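Local coordinates for protein phosphatidylinositol-specific phospholipase C1 (Streptomyces antibioticus, PDB 3H4X) that is a bacterial member of the phosphatidylinositol-specific phospholipase C family, built round a closed barrel of parallel strands, at residues E60-S65 / K127-D132; V36-E41 / V74-P79; T298-A303 / Y325-V330; V291-D296 / L306-Q311; D50-G55 / S109-W114. All blocks are in the same frame, centred on the assembly; numbering follows the deposited sequence. Where two conformers were deposited one is given.

Contact 1: residues E60-S65 / K127-D132; sequences ELDLWS and KIEMKD. With EOH (ethanol), chain T.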
# COMPACT_ATOMS: atom_id res chain seq x y z
N GLU A 60 -3.36 5.12 -2.57
CA GLU A 60 -4.26 4.00 -2.30
C GLU A 60 -5.23 3.76 -3.45
O GLU A 60 -5.78 4.71 -4.03
CB GLU A 60 -4.99 4.24 -0.99
CG GLU A 60 -5.80 3.07 -0.51
CD GLU A 60 -6.47 3.37 0.81
OE1 GLU A 60 -6.26 4.48 1.34
OE2 GLU A 60 -7.19 2.50 1.33
N LEU A 61 -5.43 2.48 -3.76
CA LEU A 61 -6.29 2.02 -4.84
C LEU A 61 -7.28 1.00 -4.32
O LEU A 61 -6.91 0.12 -3.53
CB LEU A 61 -5.46 1.33 -5.92
CG LEU A 61 -4.36 2.11 -6.62
CD1 LEU A 61 -3.64 1.24 -7.63
CD2 LEU A 61 -4.95 3.34 -7.29
N ASP A 62 -8.53 1.08 -4.79
CA ASP A 62 -9.57 0.10 -4.47
C ASP A 62 -9.81 -0.80 -5.68
O ASP A 62 -10.17 -0.30 -6.75
CB ASP A 62 -10.87 0.80 -4.09
CG ASP A 62 -10.79 1.56 -2.78
OD1 ASP A 62 -10.04 1.12 -1.88
OD2 ASP A 62 -11.48 2.59 -2.64
N LEU A 63 -9.60 -2.10 -5.51
CA LEU A 63 -9.76 -3.07 -6.59
C LEU A 63 -10.88 -4.05 -6.29
O LEU A 63 -11.12 -4.41 -5.14
CB LEU A 63 -8.48 -3.88 -6.81
CG LEU A 63 -7.24 -3.13 -7.28
CD1 LEU A 63 -6.15 -4.14 -7.61
CD2 LEU A 63 -7.55 -2.23 -8.47
N TRP A 64 -11.52 -4.52 -7.35
CA TRP A 64 -12.58 -5.51 -7.25
C TRP A 64 -12.23 -6.72 -8.12
O TRP A 64 -11.96 -6.56 -9.31
CB TRP A 64 -13.91 -4.92 -7.70
CG TRP A 64 -14.33 -3.72 -6.93
CD1 TRP A 64 -13.81 -2.46 -7.03
CD2 TRP A 64 -15.38 -3.64 -5.96
NE1 TRP A 64 -14.46 -1.61 -6.16
CE2 TRP A 64 -15.43 -2.31 -5.50
CE3 TRP A 64 -16.27 -4.58 -5.43
CZ2 TRP A 64 -16.34 -1.90 -4.53
CZ3 TRP A 64 -17.18 -4.16 -4.48
CH2 TRP A 64 -17.21 -2.83 -4.04
N SER A 65 -12.25 -7.91 -7.52
CA SER A 65 -11.89 -9.13 -8.23
C SER A 65 -13.09 -10.01 -8.57
O SER A 65 -12.98 -10.92 -9.38
CB SER A 65 -10.95 -9.99 -7.39
OG SER A 65 -9.88 -9.26 -6.83
N LYS A 127 -0.94 1.17 -2.06
CA LYS A 127 -1.74 0.43 -1.12
C LYS A 127 -3.00 -0.01 -1.83
O LYS A 127 -3.76 0.81 -2.34
CB LYS A 127 -2.10 1.30 0.08
CG LYS A 127 -3.10 0.67 1.01
CD LYS A 127 -3.37 1.55 2.20
CE LYS A 127 -4.60 1.10 2.95
NZ LYS A 127 -4.80 1.87 4.20
N ILE A 128 -3.21 -1.32 -1.86
CA ILE A 128 -4.33 -1.89 -2.56
C ILE A 128 -5.31 -2.47 -1.55
O ILE A 128 -4.97 -3.40 -0.81
CB ILE A 128 -3.88 -3.03 -3.48
CG1 ILE A 128 -2.71 -2.58 -4.37
CG2 ILE A 128 -5.06 -3.61 -4.24
CD1 ILE A 128 -3.04 -1.46 -5.30
N GLU A 129 -6.52 -1.92 -1.52
CA GLU A 129 -7.60 -2.57 -0.79
C GLU A 129 -8.35 -3.46 -1.77
O GLU A 129 -8.92 -2.98 -2.75
CB GLU A 129 -8.55 -1.55 -0.16
CG GLU A 129 -9.71 -2.24 0.56
CD GLU A 129 -10.67 -1.28 1.25
OE1 GLU A 129 -10.24 -0.21 1.72
OE2 GLU A 129 -11.88 -1.61 1.33
N MET A 130 -8.34 -4.76 -1.50
CA MET A 130 -9.09 -5.71 -2.31
C MET A 130 -10.52 -5.70 -1.78
O MET A 130 -10.86 -6.45 -0.86
CB MET A 130 -8.47 -7.10 -2.20
CG MET A 130 -7.03 -7.19 -2.66
SD MET A 130 -6.80 -6.72 -4.39
CE MET A 130 -8.26 -7.46 -5.10
N LYS A 131 -11.34 -4.81 -2.34
CA LYS A 131 -12.67 -4.53 -1.81
C LYS A 131 -13.45 -5.80 -1.50
O LYS A 131 -14.06 -5.93 -0.43
CB LYS A 131 -13.47 -3.67 -2.79
CG LYS A 131 -12.93 -2.27 -3.01
CD LYS A 131 -12.81 -1.48 -1.73
CE LYS A 131 -14.15 -1.27 -1.07
NZ LYS A 131 -14.03 -0.30 0.06
N ASP A 132 -13.42 -6.72 -2.45
CA ASP A 132 -14.18 -7.96 -2.36
C ASP A 132 -13.28 -9.19 -2.32
O ASP A 132 -13.69 -10.29 -2.69
CB ASP A 132 -15.16 -8.06 -3.54
CG ASP A 132 -14.47 -7.98 -4.90
OD1 ASP A 132 -13.23 -7.86 -4.93
OD2 ASP A 132 -15.16 -8.04 -5.94
C1 EOH T . -7.64 1.21 5.48
C2 EOH T . -9.06 1.04 6.02
O EOH T . -7.54 2.25 4.52
O HOH W 1 -14.00 1.97 -1.50
O HOH W 2 -11.49 1.80 0.50
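Leu61 and Leu63 pair in parallel register with Ile128 and Met130, joining strands 58-64 and 124-130 as neighbouring staves of the barrel. Four backbone hydrogen bonds alternate between the strands: Leu61 N to Lys127 O, Glu129 N to Leu61 O, Leu63 N to Glu129 O and Lys131 N to Leu63 O. Just beyond, Ser65 N meets the syn lone pair of Asp132 OD1 at 2.8 Å, with an angle of 170° at hydrogen.

Apolar contacts occupy the side facing helix 104-117. Leu61 CD1 reaches Ile128 CD1 at 3.6 Å, and Leu63 CD1 lies 3.6 Å from Ile128 CG2.

Lys131 CB stands over the Trp64 six-membered ring, 3.6 Å from its centroid and 11° off the normal, while Trp64 NE1 bonds Ser75 O. Bent at chi2 and chi3, Lys131 returns its NZ to Glu129 OE2, a 2.8 Å salt bridge.

On the polar side, Glu60 and Lys127 lie side by side, with a long salt bridge of 3.8 Å from OE2 to NZ; Lys127 NZ also donates to an ethanol oxygen and pairs with Asp260. Asp62 OD2 bonds Tyr40 OH. A shared water and Lys131 NZ thus hold the Asp62 and Glu129 carboxylates with OD1 and OE1 3.8 Å apart.

Contact 2: residues V36-E41 / V74-P79; sequences VHNAYE and VSHSNP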
# COMPACT_ATOMS: atom_id res chain seq x y z
N VAL A 36 -2.03 9.43 0.30
CA VAL A 36 -3.34 9.91 -0.09
C VAL A 36 -4.28 8.74 -0.30
O VAL A 36 -4.02 7.85 -1.11
CB VAL A 36 -3.30 10.73 -1.39
CG1 VAL A 36 -4.69 11.17 -1.79
CG2 VAL A 36 -2.39 11.93 -1.23
N HIS A 37 -5.38 8.74 0.45
CA HIS A 37 -6.40 7.71 0.32
C HIS A 37 -7.18 7.90 -0.98
O HIS A 37 -7.41 9.02 -1.42
CB HIS A 37 -7.34 7.78 1.52
CG HIS A 37 -8.27 6.61 1.62
ND1 HIS A 37 -9.64 6.73 1.44
CD2 HIS A 37 -8.04 5.31 1.88
CE1 HIS A 37 -10.20 5.54 1.58
NE2 HIS A 37 -9.25 4.66 1.85
N ASN A 38 -7.57 6.79 -1.61
CA ASN A 38 -8.38 6.86 -2.84
C ASN A 38 -7.80 7.79 -3.90
O ASN A 38 -8.49 8.68 -4.40
CB ASN A 38 -9.82 7.27 -2.51
CG ASN A 38 -10.65 6.12 -1.99
OD1 ASN A 38 -10.13 5.08 -1.61
ND2 ASN A 38 -11.96 6.32 -1.97
N ALA A 39 -6.54 7.55 -4.26
CA ALA A 39 -5.79 8.42 -5.16
C ALA A 39 -6.22 8.30 -6.62
O ALA A 39 -5.80 9.09 -7.47
CB ALA A 39 -4.30 8.14 -5.02
N TYR A 40 -7.06 7.31 -6.90
CA TYR A 40 -7.55 7.04 -8.25
C TYR A 40 -8.82 7.84 -8.54
O TYR A 40 -9.38 7.75 -9.63
CB TYR A 40 -7.87 5.55 -8.39
CG TYR A 40 -8.93 5.12 -7.41
CD1 TYR A 40 -10.27 5.21 -7.73
CD2 TYR A 40 -8.59 4.70 -6.13
CE1 TYR A 40 -11.25 4.85 -6.82
CE2 TYR A 40 -9.56 4.34 -5.21
CZ TYR A 40 -10.89 4.42 -5.57
OH TYR A 40 -11.89 4.08 -4.68
N GLU A 41 -9.28 8.62 -7.57
CA GLU A 41 -10.51 9.39 -7.76
C GLU A 41 -10.27 10.68 -8.53
O GLU A 41 -9.40 11.48 -8.17
CB GLU A 41 -11.19 9.67 -6.41
CG GLU A 41 -11.73 8.41 -5.75
CD GLU A 41 -12.65 8.70 -4.59
OE1 GLU A 41 -12.32 9.58 -3.77
OE2 GLU A 41 -13.71 8.04 -4.51
N VAL A 74 -11.23 -0.88 -10.96
CA VAL A 74 -10.83 0.19 -10.06
C VAL A 74 -12.06 1.06 -9.84
O VAL A 74 -12.59 1.65 -10.78
CB VAL A 74 -9.71 1.05 -10.66
CG1 VAL A 74 -9.34 2.18 -9.72
CG2 VAL A 74 -8.49 0.18 -10.98
N SER A 75 -12.53 1.12 -8.60
CA SER A 75 -13.76 1.84 -8.29
C SER A 75 -13.93 1.96 -6.78
O SER A 75 -13.62 1.02 -6.04
CB SER A 75 -14.97 1.09 -8.87
OG SER A 75 -16.17 1.84 -8.76
N HIS A 76 -14.43 3.10 -6.33
CA HIS A 76 -14.74 3.27 -4.92
C HIS A 76 -15.97 2.45 -4.53
O HIS A 76 -15.96 1.71 -3.55
CB HIS A 76 -14.97 4.74 -4.59
CG HIS A 76 -15.33 4.98 -3.16
ND1 HIS A 76 -14.39 5.25 -2.19
CD2 HIS A 76 -16.53 4.95 -2.52
CE1 HIS A 76 -14.99 5.40 -1.02
NE2 HIS A 76 -16.28 5.22 -1.19
N SER A 77 -17.03 2.61 -5.32
CA SER A 77 -18.29 1.94 -5.05
C SER A 77 -18.45 0.72 -5.95
O SER A 77 -17.62 0.48 -6.84
CB SER A 77 -19.45 2.93 -5.24
OG SER A 77 -19.35 3.98 -4.30
N ASN A 78 -19.50 -0.05 -5.70
CA ASN A 78 -19.76 -1.24 -6.49
C ASN A 78 -19.57 -0.92 -7.97
O ASN A 78 -20.23 -0.04 -8.51
CB ASN A 78 -21.18 -1.74 -6.24
CG ASN A 78 -21.42 -3.08 -6.87
OD1 ASN A 78 -20.54 -3.94 -6.88
ND2 ASN A 78 -22.62 -3.29 -7.39
N PRO A 79 -18.64 -1.63 -8.64
CA PRO A 79 -18.27 -1.16 -9.97
C PRO A 79 -19.32 -1.37 -11.06
O PRO A 79 -20.00 -2.39 -11.11
CB PRO A 79 -17.00 -1.95 -10.29
CG PRO A 79 -17.04 -3.14 -9.40
CD PRO A 79 -17.77 -2.72 -8.16
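Asn38 and His76 bring the two irregular backbones to 7.6 Å between their CA atoms, with a type I turn from Asn38 to Glu41 on one side. That turn is closed by Glu41 N to Asn38 O at 3.3 Å; in the irregular 74-79 segment, Ser75 OG donates to Ser77 O at 2.8 Å.

Tyr40 points into the gap. Its chi1 of 60° sets CG between the backbone N and the carbonyl carbon and turns the ring toward 74-79, where CD1 lies 3.7 Å from Val74 CG1. Further out, Tyr40 OH sits against the His76 backbone, 3.0 Å from His76 CA, and its hydrogen bond goes to Asp62 OD2 instead.

The fold is an eight-stranded parallel barrel of the TIM type, closed where strand 319-322 pairs with strand 31-36. Segment 36-41 continues from the latter, whereas its partner segment leaves the short strand 73-74, which runs antiparallel to 58-64. Lys42, directly after Glu41, lines a pocket with Asn83 and Asp101 in which an acetyl group is bound.

His76 extends its ring back across the gap, CG anti to the backbone N (chi1 179°). Beside it, Glu41 OE2 approaches His76 CB at 3.5 Å, the carboxylate and imidazole planes inclined by 35°, while Glu41 OE1 forms a salt bridge with Lys44.

Contact 3: residues T298-A303 / Y325-V330; sequences THPTEA and YPLPSV. With EOH (ethanol), chain R.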
# COMPACT_ATOMS: atom_id res chain seq x y z
N THR A 298 -9.26 16.89 4.25
CA THR A 298 -8.96 17.30 2.88
C THR A 298 -8.26 18.65 2.84
O THR A 298 -7.20 18.78 2.22
CB THR A 298 -10.24 17.37 2.03
OG1 THR A 298 -10.93 16.11 2.10
CG2 THR A 298 -9.91 17.69 0.58
N HIS A 299 -8.84 19.63 3.51
CA HIS A 299 -8.36 21.01 3.46
C HIS A 299 -7.94 21.57 4.82
O HIS A 299 -8.40 22.64 5.21
CB HIS A 299 -9.44 21.94 2.89
CG HIS A 299 -9.81 21.66 1.47
ND1 HIS A 299 -9.11 22.17 0.40
CD2 HIS A 299 -10.83 20.94 0.95
CE1 HIS A 299 -9.68 21.77 -0.72
NE2 HIS A 299 -10.72 21.02 -0.42
N PRO A 300 -7.05 20.87 5.55
CA PRO A 300 -6.56 21.49 6.77
C PRO A 300 -5.56 22.56 6.38
O PRO A 300 -5.22 22.68 5.20
CB PRO A 300 -5.84 20.34 7.47
CG PRO A 300 -5.31 19.53 6.33
CD PRO A 300 -6.37 19.60 5.26
N THR A 301 -5.08 23.35 7.34
CA THR A 301 -3.99 24.26 7.04
C THR A 301 -2.70 23.46 6.91
O THR A 301 -2.59 22.36 7.47
CB THR A 301 -3.82 25.35 8.12
OG1 THR A 301 -3.29 24.76 9.31
CG2 THR A 301 -5.15 26.04 8.42
N GLU A 302 -1.74 23.99 6.17
CA GLU A 302 -0.45 23.34 6.01
C GLU A 302 0.19 23.09 7.38
O GLU A 302 0.76 22.02 7.62
CB GLU A 302 0.48 24.19 5.14
CG GLU A 302 1.87 23.61 4.96
CD GLU A 302 2.75 24.48 4.08
OE1 GLU A 302 2.55 25.71 4.07
OE2 GLU A 302 3.64 23.93 3.41
N ALA A 303 0.11 24.08 8.26
CA ALA A 303 0.70 23.97 9.59
C ALA A 303 0.06 22.84 10.40
O ALA A 303 0.76 22.09 11.07
CB ALA A 303 0.59 25.30 10.33
N TYR A 325 -4.87 16.08 -0.82
CA TYR A 325 -4.41 16.39 -2.18
C TYR A 325 -4.18 17.89 -2.44
O TYR A 325 -3.36 18.24 -3.28
CB TYR A 325 -5.33 15.76 -3.23
CG TYR A 325 -6.74 16.30 -3.25
CD1 TYR A 325 -7.06 17.41 -4.02
CD2 TYR A 325 -7.75 15.70 -2.51
CE1 TYR A 325 -8.35 17.91 -4.05
CE2 TYR A 325 -9.04 16.20 -2.53
CZ TYR A 325 -9.33 17.30 -3.30
OH TYR A 325 -10.62 17.81 -3.32
N PRO A 326 -4.89 18.78 -1.72
CA PRO A 326 -4.63 20.21 -1.92
C PRO A 326 -3.28 20.67 -1.36
O PRO A 326 -2.90 21.83 -1.57
CB PRO A 326 -5.77 20.89 -1.15
CG PRO A 326 -6.83 19.87 -1.04
CD PRO A 326 -6.09 18.57 -0.89
N LEU A 327 -2.57 19.78 -0.68
CA LEU A 327 -1.33 20.16 -0.01
C LEU A 327 -0.13 19.32 -0.44
O LEU A 327 0.43 18.58 0.36
CB LEU A 327 -1.50 20.06 1.51
CG LEU A 327 -2.63 20.87 2.15
CD1 LEU A 327 -2.81 20.46 3.61
CD2 LEU A 327 -2.36 22.36 2.04
N PRO A 328 0.28 19.44 -1.71
CA PRO A 328 1.40 18.63 -2.20
C PRO A 328 2.68 18.84 -1.40
O PRO A 328 3.50 17.92 -1.29
CB PRO A 328 1.57 19.09 -3.65
CG PRO A 328 0.83 20.39 -3.75
CD PRO A 328 -0.29 20.31 -2.76
N SER A 329 2.87 20.03 -0.84
CA SER A 329 4.05 20.30 -0.03
C SER A 329 4.07 19.36 1.18
O SER A 329 5.12 18.85 1.56
CB SER A 329 4.08 21.76 0.42
OG SER A 329 3.11 22.00 1.43
N VAL A 330 2.90 19.15 1.78
CA VAL A 330 2.77 18.23 2.90
C VAL A 330 2.94 16.78 2.42
O VAL A 330 3.61 15.98 3.07
CB VAL A 330 1.42 18.39 3.61
CG1 VAL A 330 1.24 17.32 4.68
CG2 VAL A 330 1.31 19.79 4.22
C1 EOH R . -5.47 20.21 -6.06
C2 EOH R . -5.98 21.16 -4.99
O EOH R . -4.38 19.43 -5.61
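Two helix starts, with the residues leading into them, meet where Glu302 and Pro300 face Ser329, Val330 and Leu327: those of helix 302-314 and of the short helix 328-331, which follows barrel strand 319-322. Thr301 and Leu327 occupy the N-cap positions, and Thr301 OG1 caps Glu304 N.

Apolar contacts run along the loops leading into the helices. Thr298 CG2, anti to its own backbone N, touches Tyr325 CE2 at 3.6 Å. Pro326 packs next to it: its CG is 3.4 Å from His299 CE1, the two side chains crossing at nearly a right angle, and its CD is 3.3 Å from Thr298 O. That carbonyl oxygen is buried by the contact and has no hydrogen-bond partner in the model. Farther along, Leu327 CD1 sits 3.8 Å from Pro300 CG, and Ala305 lines the same patch.

At the helix N-termini an aliphatic stem and a carboxylate do the touching. Glu302 is fully extended, chi1 178° and chi2 179°, and its stem slides past Val330 in the opposite direction, with Glu302 CG 3.9 Å from Val330 CG2. The extension delivers the carboxylate to the other helix: Ser329 OG donates to Glu302 OE2 at 2.8 Å, entering from 47° above the carboxylate plane.

Contact 4: residues V291-D296 / L306-Q311; sequences VPPVID and LARVRQ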
# COMPACT_ATOMS: atom_id res chain seq x y z
N VAL A 291 -7.03 12.07 14.45
CA VAL A 291 -6.32 12.11 15.72
C VAL A 291 -6.73 13.40 16.44
O VAL A 291 -6.73 14.47 15.83
CB VAL A 291 -4.80 12.10 15.50
CG1 VAL A 291 -4.07 12.24 16.82
CG2 VAL A 291 -4.38 10.81 14.80
N PRO A 292 -7.09 13.30 17.73
CA PRO A 292 -7.52 14.52 18.42
C PRO A 292 -6.35 15.45 18.74
O PRO A 292 -5.27 14.98 19.06
CB PRO A 292 -8.15 13.98 19.71
CG PRO A 292 -7.53 12.64 19.92
CD PRO A 292 -7.20 12.10 18.57
N PRO A 293 -6.57 16.77 18.63
CA PRO A 293 -7.81 17.39 18.18
C PRO A 293 -7.95 17.30 16.67
O PRO A 293 -6.99 17.56 15.94
CB PRO A 293 -7.65 18.85 18.60
CG PRO A 293 -6.18 19.08 18.62
CD PRO A 293 -5.56 17.77 19.03
N VAL A 294 -9.13 16.94 16.19
CA VAL A 294 -9.31 16.65 14.77
C VAL A 294 -9.06 17.85 13.87
O VAL A 294 -9.35 19.00 14.24
CB VAL A 294 -10.71 16.06 14.48
CG1 VAL A 294 -10.96 14.83 15.34
CG2 VAL A 294 -11.78 17.10 14.70
N ILE A 295 -8.49 17.59 12.70
CA ILE A 295 -8.30 18.59 11.67
C ILE A 295 -8.99 18.09 10.41
O ILE A 295 -9.44 16.95 10.36
CB ILE A 295 -6.82 18.88 11.41
CG1 ILE A 295 -6.10 17.61 10.94
CG2 ILE A 295 -6.16 19.45 12.66
CD1 ILE A 295 -4.64 17.83 10.62
N ASP A 296 -9.09 18.94 9.39
CA ASP A 296 -9.82 18.54 8.19
C ASP A 296 -9.08 17.44 7.43
O ASP A 296 -7.85 17.44 7.35
CB ASP A 296 -10.06 19.74 7.27
CG ASP A 296 -11.18 19.48 6.29
OD1 ASP A 296 -12.36 19.56 6.69
OD2 ASP A 296 -10.88 19.19 5.11
N LEU A 306 1.27 19.42 8.86
CA LEU A 306 2.66 19.15 9.17
C LEU A 306 2.82 18.73 10.63
O LEU A 306 3.57 17.80 10.94
CB LEU A 306 3.53 20.37 8.86
CG LEU A 306 3.80 20.63 7.38
CD1 LEU A 306 4.54 21.95 7.20
CD2 LEU A 306 4.58 19.48 6.76
N ALA A 307 2.13 19.43 11.53
CA ALA A 307 2.18 19.08 12.94
C ALA A 307 1.67 17.67 13.16
O ALA A 307 2.22 16.91 13.96
CB ALA A 307 1.38 20.08 13.76
N ARG A 308 0.61 17.31 12.45
CA ARG A 308 0.02 15.99 12.57
C ARG A 308 0.99 14.90 12.08
O ARG A 308 1.14 13.86 12.72
CB ARG A 308 -1.31 15.94 11.82
CG ARG A 308 -2.07 14.63 11.93
CD ARG A 308 -2.26 14.15 13.37
NE ARG A 308 -2.77 15.17 14.29
CZ ARG A 308 -4.05 15.54 14.38
NH1 ARG A 308 -4.96 15.02 13.57
NH2 ARG A 308 -4.41 16.46 15.27
N VAL A 309 1.66 15.15 10.96
CA VAL A 309 2.65 14.21 10.45
C VAL A 309 3.78 14.02 11.47
O VAL A 309 4.21 12.90 11.73
CB VAL A 309 3.22 14.66 9.09
CG1 VAL A 309 4.37 13.76 8.68
CG2 VAL A 309 2.12 14.63 8.04
N ARG A 310 4.25 15.12 12.04
CA ARG A 310 5.31 15.04 13.05
C ARG A 310 4.86 14.25 14.28
O ARG A 310 5.63 13.47 14.84
CB ARG A 310 5.75 16.44 13.46
CG ARG A 310 6.43 17.21 12.35
CD ARG A 310 7.82 16.68 12.08
NE ARG A 310 8.59 17.56 11.21
CZ ARG A 310 9.91 17.50 11.05
NH1 ARG A 310 10.61 16.60 11.72
NH2 ARG A 310 10.52 18.34 10.23
N GLN A 311 3.62 14.46 14.70
CA GLN A 311 3.09 13.73 15.84
C GLN A 311 3.09 12.23 15.55
O GLN A 311 3.50 11.42 16.38
CB GLN A 311 1.67 14.19 16.19
CG GLN A 311 1.08 13.43 17.38
CD GLN A 311 -0.38 13.75 17.63
OE1 GLN A 311 -1.05 14.35 16.79
NE2 GLN A 311 -0.87 13.34 18.79
O HOH W 3 -2.84 15.98 17.98
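Arg308 of helix 302-314 lays its guanidinium between Val291 and Ile295, in the loop that connects barrel strand 282-286 to this helix. Val291 CB covers one face, 3.4 Å above the plane, and Ile295 CD1 the opposite face at 4.1 Å, both offset toward the rim. Bends at chi2 and chi3 (51° and 49°) fold the arginine, which slides past Ile295 in the opposite sense, with Arg308 CB 4.0 Å from Ile295 CD1.

At the edge, Arg308 NH2 donates to Pro293 O at 2.9 Å; the oxygen lies almost exactly in the guanidinium plane, whereas the nitrogen stands 38° above the carbonyl plane. Arg308 NH1 bonds Ala288 O, so one side chain grips the loop at separate points.

Gln311, one turn on, runs extended and slides past Val291 in the opposite direction, its OE1 3.7 Å from Val291 CG1. A water bonds both Gln311 OE1, at 2.7 Å, and Pro292 O, at 2.8 Å.

Contact 5: residues D50-G55 / S109-W114; sequences DALDSG and SDMRAW. With EOH (ethanol), chain F.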
# COMPACT_ATOMS: atom_id res chain seq x y z
N ASP A 50 -1.25 12.63 -12.21
CA ASP A 50 -1.23 13.71 -11.23
C ASP A 50 -1.04 13.19 -9.81
O ASP A 50 -0.38 13.83 -8.99
CB ASP A 50 -2.50 14.56 -11.33
CG ASP A 50 -2.63 15.25 -12.67
OD1 ASP A 50 -1.64 15.85 -13.12
OD2 ASP A 50 -3.72 15.16 -13.27
N ALA A 51 -1.62 12.03 -9.50
CA ALA A 51 -1.39 11.40 -8.20
C ALA A 51 0.09 11.04 -8.07
O ALA A 51 0.72 11.26 -7.03
CB ALA A 51 -2.26 10.17 -8.03
N LEU A 52 0.66 10.47 -9.14
CA LEU A 52 2.07 10.12 -9.12
C LEU A 52 2.96 11.35 -8.98
O LEU A 52 3.99 11.31 -8.29
CB LEU A 52 2.44 9.31 -10.36
CG LEU A 52 1.81 7.92 -10.40
CD1 LEU A 52 1.83 7.36 -11.81
CD2 LEU A 52 2.52 6.97 -9.44
N ASP A 53 2.57 12.45 -9.60
CA ASP A 53 3.35 13.68 -9.53
C ASP A 53 3.10 14.50 -8.26
O ASP A 53 3.73 15.55 -8.06
CB ASP A 53 3.13 14.55 -10.77
CG ASP A 53 3.95 14.08 -11.96
OD1 ASP A 53 5.05 13.54 -11.75
OD2 ASP A 53 3.49 14.27 -13.11
N SER A 54 2.21 14.03 -7.39
CA SER A 54 1.85 14.78 -6.18
C SER A 54 2.98 14.85 -5.17
O SER A 54 3.02 15.76 -4.34
CB SER A 54 0.64 14.13 -5.50
OG SER A 54 0.99 12.88 -4.93
N GLY A 55 3.89 13.88 -5.23
CA GLY A 55 4.94 13.77 -4.23
C GLY A 55 4.60 12.82 -3.09
O GLY A 55 5.46 12.49 -2.27
N SER A 109 -0.25 0.44 -16.29
CA SER A 109 0.34 1.03 -17.48
C SER A 109 0.72 2.49 -17.24
O SER A 109 1.80 2.93 -17.64
CB SER A 109 -0.62 0.92 -18.67
OG SER A 109 -0.79 -0.42 -19.07
N ASP A 110 -0.15 3.25 -16.58
CA ASP A 110 0.17 4.64 -16.26
C ASP A 110 1.42 4.69 -15.39
O ASP A 110 2.30 5.53 -15.60
CB ASP A 110 -0.99 5.32 -15.51
CG ASP A 110 -2.17 5.63 -16.40
OD1 ASP A 110 -2.16 5.26 -17.59
OD2 ASP A 110 -3.13 6.25 -15.89
N MET A 111 1.48 3.80 -14.40
CA MET A 111 2.63 3.74 -13.51
C MET A 111 3.93 3.45 -14.26
O MET A 111 4.95 4.08 -14.01
CB MET A 111 2.42 2.67 -12.43
CG MET A 111 1.35 3.03 -11.42
SD MET A 111 0.99 1.69 -10.26
CE MET A 111 2.56 1.51 -9.43
N ARG A 112 3.88 2.49 -15.18
CA ARG A 112 5.06 2.15 -15.97
C ARG A 112 5.50 3.32 -16.85
O ARG A 112 6.69 3.64 -16.92
CB ARG A 112 4.78 0.91 -16.83
CG ARG A 112 5.92 0.52 -17.77
CD ARG A 112 7.20 0.27 -17.00
NE ARG A 112 8.30 -0.15 -17.86
CZ ARG A 112 8.55 -1.41 -18.20
NH1 ARG A 112 7.78 -2.39 -17.75
NH2 ARG A 112 9.58 -1.70 -18.99
N ALA A 113 4.53 3.96 -17.51
CA ALA A 113 4.83 5.09 -18.37
C ALA A 113 5.48 6.22 -17.57
O ALA A 113 6.49 6.79 -17.98
CB ALA A 113 3.55 5.59 -19.03
N TRP A 114 4.90 6.51 -16.41
CA TRP A 114 5.40 7.56 -15.55
C TRP A 114 6.79 7.20 -15.02
O TRP A 114 7.70 8.04 -14.99
CB TRP A 114 4.41 7.80 -14.40
CG TRP A 114 4.85 8.83 -13.43
CD1 TRP A 114 4.59 10.17 -13.49
CD2 TRP A 114 5.61 8.62 -12.24
NE1 TRP A 114 5.16 10.80 -12.41
CE2 TRP A 114 5.79 9.87 -11.63
CE3 TRP A 114 6.16 7.48 -11.63
CZ2 TRP A 114 6.49 10.03 -10.44
CZ3 TRP A 114 6.85 7.64 -10.45
CH2 TRP A 114 7.01 8.90 -9.87
C1 EOH F . 7.78 -5.50 -17.99
C2 EOH F . 7.75 -7.00 -17.70
O EOH F . 9.09 -4.98 -17.96
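Leu52, in helix 48-52, and the next residue, Asp53, meet Trp114 of helix 104-117 in the helical layer outside the barrel strands. Each holds a different part of the indole.

Leu52 takes the face. Its CB stands 3.6 Å from the centroid of the five-membered ring and 8° off the ring normal, a CH-pi contact over the centre. From there Leu52 CD1 reaches along the base of the indole to 3.7 Å from Trp114 CB, then on toward the neighbouring turn, where it lies 4.4 Å from Met111 CG. With CG anti to the backbone N (chi1 179°), Trp114 stretches away from its own helix and turns its plane across the side-chain stem, which presents that face to Leu52.

Asp53 takes the edge. Trp114 NE1 donates to Asp53 OD1 at 2.8 Å with a nearly straight angle of 175°. The oxygen is in the indole plane, yet the nitrogen arrives well above the carboxylate plane. Asp53 OD2 forms a salt bridge with Arg96. Ile124 of strand 124-130 touches both Leu52 and Trp114.

Gripped over a face and at its nitrogen, the indole is probably limited in both tilt and in-plane rotation. Its one N-H is satisfied within this buried contact, and Arg96 probably balances at least part of the charge of Asp53.

From the N terminus, contact 2 opens at 36-41, contact 5 at 50-55 and contact 1 at 60-65; they close in the same order, at 74-79, 109-114 and 127-132, so each crosses the other two. Together they tie adjacent barrel strands, the loops following 31-36 and 73-74, and the outer helices. Contacts 1 and 2 touch directly. Much later, contact 4 (291-296 to 306-311) and contact 3 (298-303 to 325-330) cross in turn, tying the loop after strand 282-286 and the start of helix 328-331 to helix 302-314. The two groups run in series, but Pro328 CB packs 3.7 Å from Ser54 O, joining contact 3 to contact 5.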